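Local coordinates for 6-phosphogluconate dehydrogenase NAD-binding (Dyadobacter fermentans, PDB 4GBJ), which probably binds NAD or NADP and acts as an oxidoreductase of the 6-phosphogluconate and 3-hydroxyisobutyrate dehydrogenase kind, at residues 62-67 / 150-155; 117-122 / 143-148; 19-24 / 29-34. All coordinates share one frame; numbering follows the deposited sequence.

Contact 1 of 3, residues 62-67 / 150-155. With NA (sodium ion), chain E.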
ATOM      1  N   GLY B  62      -3.426  11.847 -41.318  1.00 37.20           N
ATOM      2  CA  GLY B  62      -2.465  10.752 -41.242  1.00 36.77           C
ATOM      3  C   GLY B  62      -1.301  10.944 -40.278  1.00 41.01           C
ATOM      4  O   GLY B  62      -0.477  10.042 -40.155  1.00 40.61           O
ATOM      5  N   GLY B  63      -1.235  12.089 -39.588  1.00 38.96           N
ATOM      6  CA  GLY B  63      -0.214  12.404 -38.597  1.00 37.78           C
ATOM      7  C   GLY B  63      -0.513  11.879 -37.204  1.00 39.38           C
ATOM      8  O   GLY B  63      -1.370  11.025 -37.028  1.00 37.46           O
ATOM      9  N   ILE B  64       0.237  12.372 -36.204  1.00 34.67           N
ATOM     10  CA  ILE B  64       0.143  11.988 -34.801  1.00 32.01           C
ATOM     11  C   ILE B  64      -0.367  13.164 -33.993  1.00 35.09           C
ATOM     12  O   ILE B  64       0.109  14.278 -34.170  1.00 36.48           O
ATOM     13  CB  ILE B  64       1.522  11.528 -34.259  1.00 36.02           C
ATOM     14  CG1 ILE B  64       1.984  10.231 -34.945  1.00 36.98           C
ATOM     15  CG2 ILE B  64       1.485  11.333 -32.731  1.00 36.14           C
ATOM     16  CD1 ILE B  64       3.497  10.096 -35.011  1.00 45.47           C
ATOM     17  N   VAL B  65      -1.308  12.925 -33.079  1.00 29.78           N
ATOM     18  CA  VAL B  65      -1.765  13.985 -32.188  1.00 28.23           C
ATOM     19  C   VAL B  65      -1.734  13.431 -30.758  1.00 29.63           C
ATOM     20  O   VAL B  65      -2.209  12.346 -30.523  1.00 28.53           O
ATOM     21  CB  VAL B  65      -3.146  14.588 -32.554  1.00 32.27           C
ATOM     22  CG1 VAL B  65      -4.229  13.502 -32.695  1.00 32.74           C
ATOM     23  CG2 VAL B  65      -3.559  15.619 -31.496  1.00 31.73           C
ATOM     24  N   PHE B  66      -1.119  14.141 -29.847  1.00 26.61           N
ATOM     25  CA  PHE B  66      -1.140  13.799 -28.425  1.00 27.58           C
ATOM     26  C   PHE B  66      -2.140  14.705 -27.759  1.00 30.99           C
ATOM     27  O   PHE B  66      -2.195  15.866 -28.135  1.00 29.85           O
ATOM     28  CB  PHE B  66       0.228  14.007 -27.768  1.00 29.27           C
ATOM     29  CG  PHE B  66       1.255  12.933 -28.027  1.00 31.09           C
ATOM     30  CD1 PHE B  66       1.614  12.044 -27.032  1.00 33.57           C
ATOM     31  CD2 PHE B  66       1.863  12.809 -29.269  1.00 35.00           C
ATOM     32  CE1 PHE B  66       2.529  11.029 -27.278  1.00 35.13           C
ATOM     33  CE2 PHE B  66       2.795  11.802 -29.504  1.00 37.76           C
ATOM     34  CZ  PHE B  66       3.107  10.906 -28.513  1.00 33.98           C
ATOM     35  N   SER B  67      -2.887  14.218 -26.753  1.00 27.22           N
ATOM     36  CA  SER B  67      -3.731  15.087 -25.949  1.00 25.55           C
ATOM     37  C   SER B  67      -3.578  14.757 -24.486  1.00 31.95           C
ATOM     38  O   SER B  67      -3.413  13.590 -24.094  1.00 28.13           O
ATOM     39  CB  SER B  67      -5.198  14.998 -26.359  1.00 23.41           C
ATOM     40  OG  SER B  67      -5.783  13.745 -26.031  1.00 26.67           O
ATOM     41  N   LYS B 150       5.283   4.250 -29.810  1.00 38.80           N
ATOM     42  CA  LYS B 150       6.107   3.762 -28.698  1.00 38.91           C
ATOM     43  C   LYS B 150       7.473   4.426 -28.667  1.00 42.47           C
ATOM     44  O   LYS B 150       7.904   4.832 -27.595  1.00 41.62           O
ATOM     45  CB  LYS B 150       6.278   2.233 -28.712  1.00 42.60           C
ATOM     46  CG  LYS B 150       7.153   1.740 -27.573  1.00 45.28           C
ATOM     47  CD  LYS B 150       6.975   0.275 -27.305  1.00 54.29           C
ATOM     48  CE  LYS B 150       7.976  -0.235 -26.278  1.00 53.14           C
ATOM     49  NZ  LYS B 150       7.914  -1.711 -26.154  1.00 71.87           N
ATOM     50  N   PRO B 151       8.168   4.589 -29.806  1.00 41.35           N
ATOM     51  CA  PRO B 151       9.490   5.256 -29.766  1.00 42.76           C
ATOM     52  C   PRO B 151       9.400   6.723 -29.343  1.00 43.42           C
ATOM     53  O   PRO B 151      10.354   7.243 -28.794  1.00 40.86           O
ATOM     54  CB  PRO B 151      10.016   5.119 -31.193  1.00 46.12           C
ATOM     55  CG  PRO B 151       9.088   4.221 -31.908  1.00 49.75           C
ATOM     56  CD  PRO B 151       7.809   4.200 -31.187  1.00 43.79           C
ATOM     57  N   ILE B 152       8.242   7.386 -29.567  1.00 40.32           N
ATOM     58  CA  ILE B 152       8.082   8.771 -29.148  1.00 39.38           C
ATOM     59  C   ILE B 152       7.925   8.835 -27.606  1.00 40.97           C
ATOM     60  O   ILE B 152       8.604   9.618 -26.967  1.00 38.30           O
ATOM     61  CB  ILE B 152       6.903   9.470 -29.856  1.00 40.32           C
ATOM     62  CG1 ILE B 152       7.025   9.369 -31.419  1.00 43.04           C
ATOM     63  CG2 ILE B 152       6.860  10.965 -29.439  1.00 40.31           C
ATOM     64  CD1 ILE B 152       5.755   9.666 -32.148  1.00 46.10           C
ATOM     65  N   VAL B 153       7.024   8.046 -27.033  1.00 37.97           N
ATOM     66  CA  VAL B 153       6.734   8.126 -25.589  1.00 36.62           C
ATOM     67  C   VAL B 153       7.894   7.617 -24.722  1.00 39.35           C
ATOM     68  O   VAL B 153       7.998   8.069 -23.596  1.00 36.83           O
ATOM     69  CB  VAL B 153       5.403   7.473 -25.195  1.00 37.35           C
ATOM     70  CG1 VAL B 153       4.294   7.982 -26.104  1.00 35.10           C
ATOM     71  CG2 VAL B 153       5.455   5.949 -25.203  1.00 37.66           C
ATOM     72  N   GLU B 154       8.800   6.771 -25.264  1.00 38.82           N
ATOM     73  CA  GLU B 154       9.997   6.301 -24.544  1.00 41.58           C
ATOM     74  C   GLU B 154      10.870   7.465 -24.106  1.00 49.66           C
ATOM     75  O   GLU B 154      11.658   7.311 -23.193  1.00 51.17           O
ATOM     76  CB  GLU B 154      10.833   5.336 -25.416  1.00 45.34           C
ATOM     77  CG  GLU B 154      10.293   3.927 -25.386  1.00 57.21           C
ATOM     78  CD  GLU B 154      10.911   2.900 -26.314  1.00 75.91           C
ATOM     79  OE1 GLU B 154      11.513   3.277 -27.348  1.00 68.87           O
ATOM     80  OE2 GLU B 154      10.779   1.697 -25.996  1.00 73.63           O
ATOM     81  N   ASN B 155      10.763   8.610 -24.771  1.00 48.35           N
ATOM     82  CA  ASN B 155      11.560   9.780 -24.436  1.00 49.55           C
ATOM     83  C   ASN B 155      11.180  10.406 -23.112  1.00 50.78           C
ATOM     84  O   ASN B 155      12.050  10.964 -22.482  1.00 51.06           O
ATOM     85  CB  ASN B 155      11.454  10.824 -25.537  1.00 53.34           C
ATOM     86  CG  ASN B 155      12.153  10.363 -26.795  1.00 69.18           C
ATOM     87  OD1 ASN B 155      13.372  10.279 -26.832  1.00 57.45           O
ATOM     88  ND2 ASN B 155      11.409   9.979 -27.815  1.00 60.02           N
TER
HETATM   89 NA    NA E 301      12.787   6.282 -21.564  1.00 62.06          NA
HETATM   90  O   HOH W   1      11.665   4.136 -22.035  1.00 50.42           O
HETATM   91  O   HOH W   2      14.355   5.362 -23.560  1.00 48.18           O
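Ile64 and Phe66, on the central strand 64-67 of a Rossmann-type sheet, meet Ile152 and Val153 on helix 143-153, which lies over one face of that sheet. The CA atoms of Ile64 and Ile152 are 10.3 Å apart and those of Phe66 and Val153 10.1 Å, so side chains alone bridge the gap. Along the strand, Ile64 comes first: its CD1 reaches tip to tip toward CD1 of Ile152, 3.7 Å away. Val65, next in line, serves the other face of the sheet. Two residues on from Ile64, and therefore on the same face, Phe66 has CG anti to the carbonyl carbon (chi1 -78°), which extends the ring toward the helix. Two branches receive its far end. Val153 CG1 lies at the ring edge, in plane, 3.7 Å from Phe66 CE1, whereas Ile152 CG2 approaches CZ of Phe66 obliquely at 3.9 Å. Ile152 thus divides its two branches, CD1 to Ile64 and CG2 to the ring. Were Phe66 an alanine, Val153 CG1 and Ile152 CG2 would probably lose their partner on the strand, and a gap would be likely to open between sheet and helix. Ser67 again serves the other face, where its OG is hydrogen-bonded to His93 NE2. Ile8 of the adjacent strand 8-11 also packs on both Phe66 and Ile152, so the apolar layer spans two strands. Farther along the chain, Glu154 O binds a sodium ion at 2.2 Å; two waters and Val157 O are further ligands. Asn155 holds the backbone here: its N and ND2 both donate to Ile152 O from the same face of its carbonyl plane, the ND2 bond measuring 3.0 Å with an N-H...O angle of 153°.

Contact 2 of 3, residues 117-122 / 143-148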
ATOM      1  N   HIS B 117      -6.660   5.927 -35.595  1.00 33.49           N
ATOM      2  CA  HIS B 117      -6.518   5.013 -34.467  1.00 30.46           C
ATOM      3  C   HIS B 117      -6.385   5.775 -33.164  1.00 33.49           C
ATOM      4  O   HIS B 117      -5.544   6.661 -33.035  1.00 31.25           O
ATOM      5  CB  HIS B 117      -5.295   4.094 -34.641  1.00 32.44           C
ATOM      6  CG  HIS B 117      -5.215   3.407 -35.967  1.00 38.21           C
ATOM      7  ND1 HIS B 117      -5.987   2.313 -36.240  1.00 41.39           N
ATOM      8  CD2 HIS B 117      -4.401   3.644 -37.026  1.00 42.25           C
ATOM      9  CE1 HIS B 117      -5.652   1.918 -37.458  1.00 43.50           C
ATOM     10  NE2 HIS B 117      -4.745   2.731 -37.995  1.00 44.28           N
ATOM     11  N   TYR B 118      -7.175   5.373 -32.183  1.00 30.06           N
ATOM     12  CA  TYR B 118      -7.116   5.910 -30.848  1.00 27.62           C
ATOM     13  C   TYR B 118      -6.269   5.011 -29.980  1.00 30.05           C
ATOM     14  O   TYR B 118      -6.525   3.820 -29.917  1.00 29.82           O
ATOM     15  CB  TYR B 118      -8.517   6.017 -30.277  1.00 27.14           C
ATOM     16  CG  TYR B 118      -8.557   6.578 -28.877  1.00 26.94           C
ATOM     17  CD1 TYR B 118      -8.819   7.924 -28.657  1.00 28.97           C
ATOM     18  CD2 TYR B 118      -8.452   5.745 -27.767  1.00 25.57           C
ATOM     19  CE1 TYR B 118      -9.020   8.418 -27.381  1.00 28.81           C
ATOM     20  CE2 TYR B 118      -8.539   6.256 -26.474  1.00 24.79           C
ATOM     21  CZ  TYR B 118      -8.831   7.592 -26.288  1.00 29.60           C
ATOM     22  OH  TYR B 118      -8.932   8.126 -25.033  1.00 28.64           O
ATOM     23  N   VAL B 119      -5.256   5.566 -29.345  1.00 25.30           N
ATOM     24  CA  VAL B 119      -4.419   4.813 -28.387  1.00 25.30           C
ATOM     25  C   VAL B 119      -4.639   5.368 -26.988  1.00 26.68           C
ATOM     26  O   VAL B 119      -4.359   6.540 -26.764  1.00 28.66           O
ATOM     27  CB  VAL B 119      -2.941   4.869 -28.777  1.00 28.87           C
ATOM     28  CG1 VAL B 119      -2.057   4.290 -27.670  1.00 29.72           C
ATOM     29  CG2 VAL B 119      -2.724   4.104 -30.077  1.00 30.03           C
ATOM     30  N   GLY B 120      -5.169   4.540 -26.087  1.00 22.27           N
ATOM     31  CA  GLY B 120      -5.325   4.898 -24.686  1.00 21.62           C
ATOM     32  C   GLY B 120      -3.971   4.885 -24.041  1.00 26.86           C
ATOM     33  O   GLY B 120      -3.250   3.893 -24.181  1.00 28.65           O
ATOM     34  N   ALA B 121      -3.515   6.036 -23.531  1.00 25.36           N
ATOM     35  CA  ALA B 121      -2.109   6.149 -23.077  1.00 26.33           C
ATOM     36  C   ALA B 121      -1.974   6.895 -21.773  1.00 27.47           C
ATOM     37  O   ALA B 121      -1.161   7.802 -21.680  1.00 25.70           O
ATOM     38  CB  ALA B 121      -1.264   6.827 -24.145  1.00 28.00           C
ATOM     39  N   PRO B 122      -2.718   6.496 -20.737  1.00 25.01           N
ATOM     40  CA  PRO B 122      -2.621   7.198 -19.436  1.00 25.44           C
ATOM     41  C   PRO B 122      -1.222   7.143 -18.853  1.00 29.83           C
ATOM     42  O   PRO B 122      -0.544   6.129 -18.980  1.00 27.04           O
ATOM     43  CB  PRO B 122      -3.630   6.460 -18.560  1.00 26.94           C
ATOM     44  CG  PRO B 122      -3.868   5.153 -19.244  1.00 30.56           C
ATOM     45  CD  PRO B 122      -3.718   5.414 -20.686  1.00 27.40           C
ATOM     46  N   ALA B 143      -2.357  -2.258 -32.622  1.00 36.27           N
ATOM     47  CA  ALA B 143      -0.947  -2.645 -32.515  1.00 38.71           C
ATOM     48  C   ALA B 143      -0.026  -1.798 -33.378  1.00 44.35           C
ATOM     49  O   ALA B 143       0.984  -1.329 -32.863  1.00 45.31           O
ATOM     50  CB  ALA B 143      -0.770  -4.112 -32.847  1.00 42.53           C
ATOM     51  N   GLY B 144      -0.400  -1.560 -34.634  1.00 41.53           N
ATOM     52  CA  GLY B 144       0.378  -0.739 -35.559  1.00 41.37           C
ATOM     53  C   GLY B 144       0.505   0.689 -35.057  1.00 40.72           C
ATOM     54  O   GLY B 144       1.595   1.270 -35.078  1.00 40.95           O
ATOM     55  N   ALA B 145      -0.576   1.230 -34.522  1.00 33.87           N
ATOM     56  CA  ALA B 145      -0.544   2.593 -33.985  1.00 33.04           C
ATOM     57  C   ALA B 145       0.318   2.663 -32.722  1.00 37.93           C
ATOM     58  O   ALA B 145       1.116   3.581 -32.614  1.00 38.57           O
ATOM     59  CB  ALA B 145      -1.939   3.091 -33.729  1.00 32.09           C
ATOM     60  N   LYS B 146       0.255   1.665 -31.831  1.00 35.41           N
ATOM     61  CA  LYS B 146       1.137   1.646 -30.642  1.00 34.15           C
ATOM     62  C   LYS B 146       2.603   1.523 -31.051  1.00 37.68           C
ATOM     63  O   LYS B 146       3.459   2.143 -30.440  1.00 34.81           O
ATOM     64  CB  LYS B 146       0.806   0.485 -29.681  1.00 34.23           C
ATOM     65  CG  LYS B 146      -0.486   0.687 -28.915  1.00 30.62           C
ATOM     66  CD  LYS B 146      -0.826  -0.499 -27.975  1.00 30.79           C
ATOM     67  CE  LYS B 146      -0.913  -1.789 -28.747  1.00 37.81           C
ATOM     68  NZ  LYS B 146      -1.621  -2.829 -28.034  1.00 41.91           N
ATOM     69  N   GLU B 147       2.884   0.702 -32.078  1.00 37.74           N
ATOM     70  CA  GLU B 147       4.239   0.513 -32.572  1.00 39.89           C
ATOM     71  C   GLU B 147       4.786   1.838 -33.150  1.00 43.47           C
ATOM     72  O   GLU B 147       5.949   2.161 -32.967  1.00 41.25           O
ATOM     73  CB  GLU B 147       4.279  -0.623 -33.622  1.00 43.38           C
ATOM     74  CG  GLU B 147       5.690  -1.096 -33.945  1.00 63.90           C
ATOM     75  CD  GLU B 147       5.916  -1.741 -35.307  1.00 93.05           C
ATOM     76  OE1 GLU B 147       4.922  -2.048 -36.009  1.00 72.74           O
ATOM     77  OE2 GLU B 147       7.099  -1.912 -35.684  1.00 97.31           O
ATOM     78  N   ARG B 148       3.940   2.621 -33.790  1.00 41.11           N
ATOM     79  CA  ARG B 148       4.361   3.914 -34.347  1.00 40.74           C
ATOM     80  C   ARG B 148       4.710   4.959 -33.257  1.00 43.25           C
ATOM     81  O   ARG B 148       5.589   5.771 -33.458  1.00 43.91           O
ATOM     82  CB  ARG B 148       3.216   4.482 -35.211  1.00 36.44           C
ATOM     83  CG  ARG B 148       3.566   5.779 -35.908  1.00 40.62           C
ATOM     84  CD  ARG B 148       2.407   6.236 -36.766  1.00 39.25           C
ATOM     85  NE  ARG B 148       2.698   7.501 -37.430  1.00 43.11           N
ATOM     86  CZ  ARG B 148       1.820   8.191 -38.147  1.00 55.35           C
ATOM     87  NH1 ARG B 148       0.579   7.746 -38.293  1.00 37.24           N
ATOM     88  NH2 ARG B 148       2.180   9.330 -38.736  1.00 46.90           N
TER
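Ala145 packs its single methyl between His117 and Val119, alternate residues of strand 117-120 whose side chains both start toward helix 143-148. This is the tight part: Ala145 CB lies 3.6 Å from His117 CB and 3.9 Å from Val119 CG2. The small residue allows a close approach, with the short strand and helix axes 8.4 Å apart at a crossing angle of -66°. His117 is engaged mainly through its CB. Its ring stands oblique to the Ala145 methyl, and ND1 makes a weak hydrogen bond to Glu112.

Val119 spreads its methyls over two helix residues. With CG1 anti to the backbone N (chi1 171°) and CG2 beside that N, CG2 meets Ala145 while CG1 faces Lys146 CG at a looser 4.1 Å. Only the root of the lysine takes part; its chain bends at chi3 (-57°) and leads away from the strand to a salt bridge between NZ and Asp162. The solvent side carries Ala143 and Glu147, both exposed and making no contact with the strand. Arg148 starts toward the strand but does not touch it; its NH2 is hydrogen-bonded to Gly62 O. A helix laid over alternate side chains of a sheet strand is the layered alpha/beta packing of a Rossmann-type domain.

Contact 3 of 3, residues 19-24 / 29-34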
ATOM      1  N   PRO B  19       5.756  19.801 -19.529  1.00 44.85           N
ATOM      2  CA  PRO B  19       7.012  19.035 -19.488  1.00 45.97           C
ATOM      3  C   PRO B  19       7.089  17.914 -20.519  1.00 48.80           C
ATOM      4  O   PRO B  19       8.176  17.652 -21.029  1.00 46.27           O
ATOM      5  CB  PRO B  19       7.059  18.477 -18.046  1.00 48.22           C
ATOM      6  CG  PRO B  19       5.679  18.667 -17.499  1.00 51.21           C
ATOM      7  CD  PRO B  19       5.130  19.865 -18.193  1.00 46.49           C
ATOM      8  N   ILE B  20       5.958  17.253 -20.837  1.00 41.92           N
ATOM      9  CA  ILE B  20       6.004  16.205 -21.852  1.00 39.63           C
ATOM     10  C   ILE B  20       6.422  16.813 -23.182  1.00 42.44           C
ATOM     11  O   ILE B  20       7.309  16.270 -23.825  1.00 41.33           O
ATOM     12  CB  ILE B  20       4.670  15.440 -21.981  1.00 40.50           C
ATOM     13  CG1 ILE B  20       4.432  14.581 -20.742  1.00 39.59           C
ATOM     14  CG2 ILE B  20       4.693  14.536 -23.232  1.00 41.36           C
ATOM     15  CD1 ILE B  20       3.067  14.122 -20.552  1.00 39.51           C
ATOM     16  N   ALA B  21       5.814  17.939 -23.576  1.00 40.98           N
ATOM     17  CA  ALA B  21       6.133  18.588 -24.861  1.00 42.98           C
ATOM     18  C   ALA B  21       7.586  19.094 -24.905  1.00 47.30           C
ATOM     19  O   ALA B  21       8.241  19.022 -25.943  1.00 47.71           O
ATOM     20  CB  ALA B  21       5.178  19.748 -25.111  1.00 44.48           C
ATOM     21  N   GLU B  22       8.098  19.586 -23.780  1.00 44.48           N
ATOM     22  CA  GLU B  22       9.494  20.055 -23.722  1.00 45.89           C
ATOM     23  C   GLU B  22      10.489  18.911 -24.041  1.00 49.61           C
ATOM     24  O   GLU B  22      11.466  19.121 -24.742  1.00 49.64           O
ATOM     25  CB  GLU B  22       9.801  20.652 -22.344  1.00 48.14           C
ATOM     26  CG  GLU B  22       9.064  21.958 -22.093  1.00 59.40           C
ATOM     27  CD  GLU B  22       9.319  22.628 -20.758  1.00 82.05           C
ATOM     28  OE1 GLU B  22       9.646  21.916 -19.783  1.00 65.54           O
ATOM     29  OE2 GLU B  22       9.143  23.865 -20.678  1.00 79.53           O
ATOM     30  N   ILE B  23      10.233  17.714 -23.536  1.00 46.39           N
ATOM     31  CA  ILE B  23      11.108  16.575 -23.816  1.00 46.48           C
ATOM     32  C   ILE B  23      11.036  16.160 -25.297  1.00 48.63           C
ATOM     33  O   ILE B  23      12.061  15.771 -25.863  1.00 48.89           O
ATOM     34  CB  ILE B  23      10.768  15.397 -22.879  1.00 48.32           C
ATOM     35  CG1 ILE B  23      11.316  15.682 -21.490  1.00 49.33           C
ATOM     36  CG2 ILE B  23      11.289  14.057 -23.389  1.00 49.55           C
ATOM     37  CD1 ILE B  23      10.511  15.059 -20.401  1.00 56.68           C
ATOM     38  N   LEU B  24       9.846  16.214 -25.916  1.00 42.58           N
ATOM     39  CA  LEU B  24       9.724  15.805 -27.312  1.00 42.02           C
ATOM     40  C   LEU B  24      10.400  16.830 -28.207  1.00 47.14           C
ATOM     41  O   LEU B  24      11.025  16.440 -29.184  1.00 51.27           O
ATOM     42  CB  LEU B  24       8.241  15.577 -27.693  1.00 40.11           C
ATOM     43  CG  LEU B  24       7.531  14.474 -26.908  1.00 42.85           C
ATOM     44  CD1 LEU B  24       6.059  14.321 -27.369  1.00 41.78           C
ATOM     45  CD2 LEU B  24       8.284  13.133 -26.989  1.00 44.14           C
ATOM     46  N   TYR B  29      11.774  16.218 -32.139  1.00 50.00           N
ATOM     47  CA  TYR B  29      10.473  16.203 -32.811  1.00 46.97           C
ATOM     48  C   TYR B  29       9.937  17.612 -33.006  1.00 52.94           C
ATOM     49  O   TYR B  29       9.983  18.428 -32.083  1.00 52.28           O
ATOM     50  CB  TYR B  29       9.445  15.416 -32.011  1.00 43.28           C
ATOM     51  CG  TYR B  29       9.719  13.938 -31.919  1.00 41.10           C
ATOM     52  CD1 TYR B  29       9.302  13.071 -32.920  1.00 42.37           C
ATOM     53  CD2 TYR B  29      10.317  13.389 -30.791  1.00 39.37           C
ATOM     54  CE1 TYR B  29       9.606  11.713 -32.875  1.00 41.31           C
ATOM     55  CE2 TYR B  29      10.605  12.028 -30.719  1.00 39.81           C
ATOM     56  CZ  TYR B  29      10.217  11.183 -31.749  1.00 47.10           C
ATOM     57  OH  TYR B  29      10.376   9.815 -31.659  1.00 47.41           O
ATOM     58  N   GLU B  30       9.334  17.862 -34.166  1.00 51.15           N
ATOM     59  CA  GLU B  30       8.686  19.139 -34.469  1.00 51.13           C
ATOM     60  C   GLU B  30       7.261  19.093 -33.886  1.00 52.70           C
ATOM     61  O   GLU B  30       6.549  18.113 -34.146  1.00 52.09           O
ATOM     62  CB  GLU B  30       8.701  19.361 -35.995  1.00 54.33           C
ATOM     63  CG  GLU B  30       7.799  20.464 -36.543  1.00 72.25           C
ATOM     64  CD  GLU B  30       7.875  20.630 -38.055  1.00 98.89           C
ATOM     65  OE1 GLU B  30       7.984  19.606 -38.773  1.00 81.05           O
ATOM     66  OE2 GLU B  30       7.809  21.788 -38.525  1.00 97.91           O
ATOM     67  N   LEU B  31       6.864  20.099 -33.052  1.00 47.19           N
ATOM     68  CA  LEU B  31       5.528  20.135 -32.451  1.00 46.12           C
ATOM     69  C   LEU B  31       4.715  21.342 -32.849  1.00 51.06           C
ATOM     70  O   LEU B  31       5.216  22.460 -32.763  1.00 52.19           O
ATOM     71  CB  LEU B  31       5.545  20.153 -30.895  1.00 45.97           C
ATOM     72  CG  LEU B  31       6.167  19.012 -30.098  1.00 50.06           C
ATOM     73  CD1 LEU B  31       5.778  19.125 -28.666  1.00 50.27           C
ATOM     74  CD2 LEU B  31       5.744  17.698 -30.588  1.00 55.22           C
ATOM     75  N   VAL B  32       3.399  21.122 -33.100  1.00 46.62           N
ATOM     76  CA  VAL B  32       2.413  22.177 -33.324  1.00 45.78           C
ATOM     77  C   VAL B  32       1.456  22.010 -32.143  1.00 49.08           C
ATOM     78  O   VAL B  32       0.812  20.960 -31.977  1.00 46.72           O
ATOM     79  CB  VAL B  32       1.759  22.221 -34.724  1.00 49.87           C
ATOM     80  CG1 VAL B  32       1.119  20.896 -35.124  1.00 49.85           C
ATOM     81  CG2 VAL B  32       0.777  23.385 -34.833  1.00 49.78           C
ATOM     82  N   VAL B  33       1.486  22.998 -31.246  1.00 45.16           N
ATOM     83  CA  VAL B  33       0.818  22.919 -29.959  1.00 43.27           C
ATOM     84  C   VAL B  33      -0.385  23.820 -29.871  1.00 47.50           C
ATOM     85  O   VAL B  33      -0.574  24.738 -30.663  1.00 47.44           O
ATOM     86  CB  VAL B  33       1.787  23.168 -28.796  1.00 46.28           C
ATOM     87  CG1 VAL B  33       3.015  22.264 -28.904  1.00 45.14           C
ATOM     88  CG2 VAL B  33       2.200  24.644 -28.677  1.00 47.63           C
ATOM     89  N   TRP B  34      -1.232  23.495 -28.914  1.00 45.48           N
ATOM     90  CA  TRP B  34      -2.480  24.203 -28.647  1.00 45.79           C
ATOM     91  C   TRP B  34      -2.880  24.004 -27.212  1.00 49.97           C
ATOM     92  O   TRP B  34      -2.631  22.951 -26.610  1.00 45.74           O
ATOM     93  CB  TRP B  34      -3.595  23.713 -29.568  1.00 44.78           C
ATOM     94  CG  TRP B  34      -4.947  24.318 -29.311  1.00 47.28           C
ATOM     95  CD1 TRP B  34      -5.496  25.396 -29.942  1.00 51.51           C
ATOM     96  CD2 TRP B  34      -5.954  23.825 -28.410  1.00 47.28           C
ATOM     97  NE1 TRP B  34      -6.772  25.624 -29.475  1.00 51.66           N
ATOM     98  CE2 TRP B  34      -7.085  24.665 -28.547  1.00 52.23           C
ATOM     99  CE3 TRP B  34      -6.007  22.762 -27.496  1.00 47.44           C
ATOM    100  CZ2 TRP B  34      -8.235  24.495 -27.781  1.00 52.12           C
ATOM    101  CZ3 TRP B  34      -7.163  22.574 -26.760  1.00 49.79           C
ATOM    102  CH2 TRP B  34      -8.252  23.449 -26.888  1.00 52.23           C
TER
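Leu31 fills the apolar centre, its two methyls meeting two residues one helical turn apart. CD1 lies 3.7 Å from Ala21 CB and equally near the Ala21 carbonyl oxygen, whereas CD2 stands 4.4 Å from Leu24 CB, a looser touch. The leucine reaches the helix because CG is anti to its carbonyl carbon (chi1 -61°) on a residue whose CB already points that way. Ala21, having only a methyl, leaves the branched end of Leu31 room to settle against the helix backbone.

Farther out, Leu24 CD2 and Tyr29 CD2 are 4.3 Å apart, a slack apolar contact at the margin. Here the backbones have converged: the CA atoms of Leu24 and Tyr29 are 5.6 Å apart, against 7.8 Å for Ala21 and Leu31. At this polar edge Tyr29 N donates to Leu24 O over 3.1 Å, with an N-H...O angle of 150° and the donor tilted 19° from the carbonyl plane. The same oxygen lies at the edge of the Tyr29 ring, in plane, 3.5 Å from its CD2. One carbonyl near the end of the helix therefore receives the backbone N-H and also abuts the ring, and so ties the C-terminal part of the helix to the chain entering strand 31-34.

Helix 17-26 and strand 31-34 are the second and third elements of the beta-alpha-beta unit that starts with strand 8-11, whose Ile8 packs on both Tyr29 and Leu31. Helix 42-46 adjoins Ala21 through Leu44, while helix 127-131 borders Ile20 and Ile23 through Val130.

Overall arrangement
From the N terminus, contact 3 closes first, a short loop joining helix 17-26 to strand 31-34 in the opening beta-alpha-beta unit. Contact 1 begins after it, in series, and closes a long loop from strand 64-67 to residues 150-155. Contact 2, between 117-122 and 143-148, is nested inside that loop. Contacts 1 and 2 share helix 143-153 and have centres about 9 Å apart; Ile64 CD1 also packs on Arg148 NE. Farther along the chain, Ile152 and Asn155 touch Leu24, Ile23 and Tyr29, linking contacts 1 and 3. Contacts 2 and 3 do not touch. All three reach one sheet within the probable dinucleotide-binding domain.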